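Local coordinates for protein exopolygalacturonase (Yersinia enterocolitica, PDB 2UVF) that probably hydrolyses galacturonic acid units from the ends of pectin-derived polygalacturonate chains as a periplasmic family 28 glycoside hydrolase, at residues 57-62 with 109-114; 452-457 with 482-487. All coordinates share one frame; numbering follows the deposited sequence.

Interaction 1. Residues 57-62 with 109-114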
loop_
_atom_site.group_PDB
_atom_site.type_symbol
_atom_site.label_atom_id
_atom_site.label_comp_id
_atom_site.label_asym_id
_atom_site.label_seq_id
_atom_site.Cartn_x
_atom_site.Cartn_y
_atom_site.Cartn_z
ATOM N N TRP A 57 -10.183 9.737 -11.626
ATOM C CA TRP A 57 -10.081 11.166 -11.879
ATOM C C TRP A 57 -9.668 11.818 -10.598
ATOM O O TRP A 57 -9.862 11.234 -9.526
ATOM C CB TRP A 57 -11.439 11.762 -12.343
ATOM C CG TRP A 57 -12.566 11.514 -11.383
ATOM C CD1 TRP A 57 -12.934 12.303 -10.321
ATOM C CD2 TRP A 57 -13.467 10.391 -11.382
ATOM N NE1 TRP A 57 -13.999 11.729 -9.654
ATOM C CE2 TRP A 57 -14.354 10.566 -10.291
ATOM C CE3 TRP A 57 -13.610 9.253 -12.193
ATOM C CZ2 TRP A 57 -15.365 9.642 -9.988
ATOM C CZ3 TRP A 57 -14.626 8.331 -11.887
ATOM C CH2 TRP A 57 -15.488 8.536 -10.797
ATOM N N LYS A 58 -9.121 13.023 -10.708
ATOM C CA LYS A 58 -8.865 13.883 -9.551
ATOM C C LYS A 58 -10.111 14.540 -8.923
ATOM O O LYS A 58 -10.984 15.105 -9.613
ATOM C CB LYS A 58 -7.839 14.955 -9.907
ATOM C CG LYS A 58 -6.430 14.390 -10.098
ATOM C CD LYS A 58 -5.380 15.484 -10.385
ATOM C CE LYS A 58 -5.111 16.397 -9.187
ATOM N NZ LYS A 58 -4.578 15.644 -8.029
ATOM N N ALA A 59 -10.189 14.438 -7.603
ATOM C CA ALA A 59 -11.071 15.269 -6.798
ATOM C C ALA A 59 -10.190 16.400 -6.291
ATOM O O ALA A 59 -9.002 16.171 -6.054
ATOM C CB ALA A 59 -11.639 14.467 -5.633
ATOM N N PRO A 60 -10.748 17.626 -6.133
ATOM C CA PRO A 60 -9.964 18.772 -5.663
ATOM C C PRO A 60 -9.661 18.767 -4.161
ATOM O O PRO A 60 -10.141 17.900 -3.419
ATOM C CB PRO A 60 -10.856 19.975 -6.016
ATOM C CG PRO A 60 -12.231 19.460 -6.041
ATOM C CD PRO A 60 -12.156 17.996 -6.411
ATOM N N GLU A 61 -8.885 19.753 -3.720
ATOM C CA GLU A 61 -8.517 19.895 -2.311
ATOM C C GLU A 61 -9.735 20.045 -1.390
ATOM O O GLU A 61 -9.770 19.498 -0.286
ATOM C CB GLU A 61 -7.610 21.105 -2.158
ATOM C CG GLU A 61 -6.952 21.258 -0.809
ATOM C CD GLU A 61 -5.941 22.379 -0.818
ATOM O OE1 GLU A 61 -6.321 23.523 -1.166
ATOM O OE2 GLU A 61 -4.765 22.129 -0.486
ATOM N N ASP A 62 -10.728 20.789 -1.865
ATOM C CA ASP A 62 -11.906 21.162 -1.087
ATOM C C ASP A 62 -13.133 20.536 -1.736
ATOM O O ASP A 62 -13.553 20.959 -2.822
ATOM C CB ASP A 62 -12.017 22.695 -1.058
ATOM C CG ASP A 62 -13.284 23.207 -0.356
ATOM O OD1 ASP A 62 -13.977 22.447 0.371
ATOM O OD2 ASP A 62 -13.581 24.403 -0.545
ATOM N N LYS A 109 -16.237 13.707 5.290
ATOM C CA LYS A 109 -16.872 12.819 4.316
ATOM C C LYS A 109 -16.071 12.774 3.017
ATOM O O LYS A 109 -15.975 13.756 2.292
ATOM C CB LYS A 109 -18.330 13.230 4.042
ATOM C CG LYS A 109 -19.233 13.324 5.296
ATOM C CD LYS A 109 -20.366 14.346 5.033
ATOM C CE LYS A 109 -21.151 14.721 6.300
ATOM N NZ LYS A 109 -20.438 15.738 7.137
ATOM N N ILE A 110 -15.510 11.609 2.722
ATOM C CA ILE A 110 -14.716 11.414 1.517
ATOM C C ILE A 110 -15.611 11.299 0.279
ATOM O O ILE A 110 -16.797 11.018 0.384
ATOM C CB ILE A 110 -13.749 10.204 1.668
ATOM C CG1 ILE A 110 -14.510 8.877 1.752
ATOM C CG2 ILE A 110 -12.847 10.391 2.901
ATOM C CD1 ILE A 110 -13.659 7.641 1.478
ATOM N N VAL A 111 -15.028 11.533 -0.891
ATOM C CA VAL A 111 -15.727 11.357 -2.153
ATOM C C VAL A 111 -15.083 10.226 -2.960
ATOM O O VAL A 111 -13.897 9.928 -2.792
ATOM C CB VAL A 111 -15.789 12.694 -2.954
ATOM C CG1 VAL A 111 -16.660 13.739 -2.200
ATOM C CG2 VAL A 111 -14.367 13.254 -3.254
ATOM N N MET A 112 -15.871 9.568 -3.807
ATOM C CA MET A 112 -15.333 8.540 -4.716
ATOM C C MET A 112 -14.657 9.168 -5.943
ATOM O O MET A 112 -15.075 10.227 -6.417
ATOM C CB MET A 112 -16.407 7.526 -5.119
ATOM C CG MET A 112 -17.041 6.760 -3.939
ATOM S SD MET A 112 -15.947 5.556 -3.089
ATOM C CE MET A 112 -15.360 6.523 -1.716
ATOM N N GLN A 113 -13.595 8.511 -6.425
ATOM C CA GLN A 113 -12.758 8.995 -7.539
ATOM C C GLN A 113 -12.560 7.875 -8.570
ATOM O O GLN A 113 -11.689 7.952 -9.426
ATOM C CB GLN A 113 -11.399 9.450 -7.023
ATOM C CG GLN A 113 -11.427 10.664 -6.107
ATOM C CD GLN A 113 -10.078 10.959 -5.495
ATOM O OE1 GLN A 113 -9.900 10.890 -4.278
ATOM N NE2 GLN A 113 -9.117 11.297 -6.336
ATOM N N ASN A 114 -13.369 6.826 -8.474
ATOM C CA ASN A 114 -13.272 5.689 -9.386
ATOM C C ASN A 114 -14.647 5.178 -9.782
ATOM O O ASN A 114 -15.597 5.284 -9.006
ATOM C CB ASN A 114 -12.414 4.552 -8.789
ATOM C CG ASN A 114 -13.126 3.791 -7.680
ATOM O OD1 ASN A 114 -13.072 4.193 -6.511
ATOM N ND2 ASN A 114 -13.784 2.672 -8.037
#

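Interaction 2. Residues 452-457 with 482-487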
loop_
_atom_site.group_PDB
_atom_site.type_symbol
_atom_site.label_atom_id
_atom_site.label_comp_id
_atom_site.label_asym_id
_atom_site.label_seq_id
_atom_site.Cartn_x
_atom_site.Cartn_y
_atom_site.Cartn_z
ATOM N N LEU A 452 0.514 11.495 -2.815
ATOM C CA LEU A 452 -0.823 12.034 -2.466
ATOM C C LEU A 452 -1.815 10.983 -1.922
ATOM O O LEU A 452 -2.272 10.104 -2.652
ATOM C CB LEU A 452 -1.438 12.844 -3.643
ATOM C CG LEU A 452 -2.867 13.399 -3.464
ATOM C CD1 LEU A 452 -2.977 14.353 -2.275
ATOM C CD2 LEU A 452 -3.398 14.061 -4.723
ATOM N N ALA A 453 -2.152 11.095 -0.637
ATOM C CA ALA A 453 -3.104 10.185 0.015
ATOM C C ALA A 453 -4.424 10.918 0.375
ATOM O O ALA A 453 -4.494 11.670 1.354
ATOM C CB ALA A 453 -2.458 9.532 1.258
ATOM N N GLU A 454 -5.466 10.687 -0.425
ATOM C CA GLU A 454 -6.733 11.416 -0.265
ATOM C C GLU A 454 -7.921 10.494 -0.295
ATOM O O GLU A 454 -7.918 9.492 -0.985
ATOM C CB GLU A 454 -6.899 12.494 -1.351
ATOM C CG GLU A 454 -6.721 11.983 -2.789
ATOM C CD GLU A 454 -7.006 13.045 -3.821
ATOM O OE1 GLU A 454 -7.336 14.183 -3.416
ATOM O OE2 GLU A 454 -6.896 12.747 -5.036
ATOM N N ASN A 455 -8.953 10.873 0.441
ATOM C CA ASN A 455 -10.276 10.251 0.340
ATOM C C ASN A 455 -10.205 8.787 0.766
ATOM O O ASN A 455 -10.709 7.891 0.076
ATOM C CB ASN A 455 -10.902 10.449 -1.063
ATOM C CG ASN A 455 -11.307 11.911 -1.343
ATOM O OD1 ASN A 455 -10.765 12.580 -2.241
ATOM N ND2 ASN A 455 -12.274 12.397 -0.597
ATOM N N ASN A 456 -9.576 8.587 1.931
ATOM C CA ASN A 456 -9.344 7.299 2.532
ATOM C C ASN A 456 -9.996 7.322 3.911
ATOM O O ASN A 456 -10.171 8.379 4.526
ATOM C CB ASN A 456 -7.826 6.987 2.703
ATOM C CG ASN A 456 -7.057 6.906 1.384
ATOM O OD1 ASN A 456 -7.180 5.947 0.626
ATOM N ND2 ASN A 456 -6.231 7.899 1.129
ATOM N N VAL A 457 -10.328 6.141 4.402
ATOM C CA VAL A 457 -10.842 5.979 5.759
ATOM C C VAL A 457 -9.923 5.014 6.534
ATOM O O VAL A 457 -9.508 3.990 5.995
ATOM C CB VAL A 457 -12.338 5.498 5.724
ATOM C CG1 VAL A 457 -12.686 4.689 6.917
ATOM C CG2 VAL A 457 -13.255 6.702 5.620
ATOM N N PHE A 482 -1.326 14.618 2.679
ATOM C CA PHE A 482 -2.222 13.714 3.370
ATOM C C PHE A 482 -3.491 14.498 3.687
ATOM O O PHE A 482 -3.530 15.282 4.620
ATOM C CB PHE A 482 -1.538 13.197 4.643
ATOM C CG PHE A 482 -2.322 12.158 5.385
ATOM C CD1 PHE A 482 -2.063 10.799 5.183
ATOM C CD2 PHE A 482 -3.309 12.527 6.295
ATOM C CE1 PHE A 482 -2.767 9.843 5.887
ATOM C CE2 PHE A 482 -4.004 11.573 6.991
ATOM C CZ PHE A 482 -3.736 10.226 6.785
ATOM N N ARG A 483 -4.536 14.268 2.895
ATOM C CA ARG A 483 -5.712 15.141 2.922
ATOM C C ARG A 483 -7.036 14.408 2.722
ATOM O O ARG A 483 -7.065 13.314 2.189
ATOM C CB ARG A 483 -5.568 16.268 1.873
ATOM C CG ARG A 483 -5.663 15.824 0.441
ATOM C CD ARG A 483 -5.787 17.013 -0.470
ATOM N NE ARG A 483 -6.018 16.643 -1.859
ATOM C CZ ARG A 483 -5.642 17.377 -2.911
ATOM N NH1 ARG A 483 -4.982 18.522 -2.735
ATOM N NH2 ARG A 483 -5.901 16.952 -4.138
ATOM N N ASN A 484 -8.135 15.044 3.122
ATOM C CA ASN A 484 -9.453 14.500 2.850
ATOM C C ASN A 484 -9.545 13.042 3.291
ATOM O O ASN A 484 -10.027 12.186 2.565
ATOM C CB ASN A 484 -9.788 14.637 1.376
ATOM C CG ASN A 484 -9.888 16.072 0.940
ATOM O OD1 ASN A 484 -10.091 16.969 1.760
ATOM N ND2 ASN A 484 -9.748 16.300 -0.359
ATOM N N ASN A 485 -9.061 12.792 4.501
ATOM C CA ASN A 485 -9.063 11.462 5.100
ATOM C C ASN A 485 -9.780 11.527 6.417
ATOM O O ASN A 485 -9.622 12.494 7.164
ATOM C CB ASN A 485 -7.627 10.982 5.364
ATOM C CG ASN A 485 -6.830 10.806 4.105
ATOM O OD1 ASN A 485 -5.677 11.232 4.017
ATOM N ND2 ASN A 485 -7.422 10.184 3.124
ATOM N N ALA A 486 -10.533 10.470 6.722
ATOM C CA ALA A 486 -11.203 10.359 8.004
ATOM C C ALA A 486 -10.702 9.169 8.791
ATOM O O ALA A 486 -10.516 8.090 8.247
ATOM C CB ALA A 486 -12.730 10.297 7.822
ATOM N N MET A 487 -10.512 9.360 10.095
ATOM C CA MET A 487 -9.879 8.329 10.904
ATOM C C MET A 487 -10.534 8.161 12.265
ATOM O O MET A 487 -10.982 9.130 12.863
ATOM C CB MET A 487 -8.392 8.627 11.074
ATOM C CG MET A 487 -7.700 9.110 9.791
ATOM S SD MET A 487 -5.901 8.901 9.821
ATOM C CE MET A 487 -5.295 10.338 10.639
#

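Interaction 1. Residues 57-62 with 109-114
Trp57 and Gln113 are the closest pair of the two backbones, with their CA atoms 5.5 Å apart. Here the end of strand 53-58 meets the residues leading into strand 114-117. Trp57 N donates to Gln113 O at 3.2 Å, and the bond is bent, with 139° at the hydrogen. The return bond comes from a side chain. Gln113 NE2 donates to Trp57 O at 3.3 Å in an almost straight bond (174°). It arrives in the carbonyl plane, on a lone pair, and the oxygen also lies close to the plane of the Gln113 amide. The same nitrogen has a second partner in Glu454. The extended Gln113 side chain thus continues the pairing where the two backbones separate. Both segments belong to the fibronectin type III domain. Strand 53-58 is the middle strand of its three-stranded antiparallel sheet, between strands 39-42 and 114-117. The Trp57 indole covers the backbone of Gln113 and Asn114. Its CG sits between the backbone N and the carbonyl carbon (chi1 56°), which swings the ring over that chain. Gln113 O lies over the centre of one ring face, and Asn114 N lies over the same face nearer the rim. Gln113 CA makes a CH-pi contact with the five-membered ring, 3.9 Å from its centroid. Ile71 and Tyr69 of strand 66-73 also pack against Trp57. Further along, Ala59 points its CB into the opposing segment. Ala59 CB touches Val111 CG2 and Gln113 CG, each at 3.8 Å.

Interaction 2. Residues 452-457 with 482-487
Ala453 to Val457 run parallel to Phe482 to Ala486, 13° apart in direction and in register; the CA atoms of Asn456 and Asn485 are 4.9 Å apart. Arg483 N donates to Ala453 O at 3.0 Å, and Ala486 N donates to Asn456 O at 3.1 Å. Between these bonds Asn455 N makes a short but weak bond to Asn484 O. Among the side chains, Glu454 and Arg483 form a salt bridge. The two lie side by side and point the same way, their flat ends 45° apart. Arg483 grips side-on, with NE and NH2 each 3.2 Å from Glu454 OE1. The oxygen lies in the guanidinium plane, but both nitrogens meet it from above one face of the carboxylate plane. Glu454 OE2 accepts from Trp425 NE1 and Gln113 NE2, so both oxygens are held and the carboxylate is probably ionised. Leu452 CD1 lies over a face of the guanidinium, 3.8 Å from Arg483 NE. These are neighbouring coils of the parallel beta-helix of family 28 glycoside hydrolases. Each coil bends at an asparagine, Asn455 or Asn484, each with a positive phi angle. The bends lie next to each other, and the side chains of Asn455 and Asn484 run side by side, as do those of Asn456 and Asn485. Asn456 ND2 donates to Leu426 O of the preceding coil, and Asn484 OD1 accepts from Asn526 ND2 of the following one. Before the bend, Ala453 CB packs at 4.1 Å on Phe482 CD1. After it, Val457 CG2 meets Ala486 CB at 4.2 Å, and Phe98 and Tyr99 of helix 92-100 touch both residues.

Interaction 1 lies in the fibronectin type III domain and interaction 2 in the beta-helix, and their centres are 10 Å apart. They meet directly, so together they form part of the interface between the two domains. The bond from Gln113 NE2 to Glu454 OE2 spans this interface at 3.0 Å. A second hydrogen bond across it runs from Asn484 ND2 to Glu61 O at 3.2 Å. The bend residue Asn455 also packs against Ala59 and Val111. None of the residues of either contact lines the digalacturonic acid pocket, which includes Asp381, Asp402 and Lys468. The side chain of Val457 lies about 12 Å from a bound nickel ion.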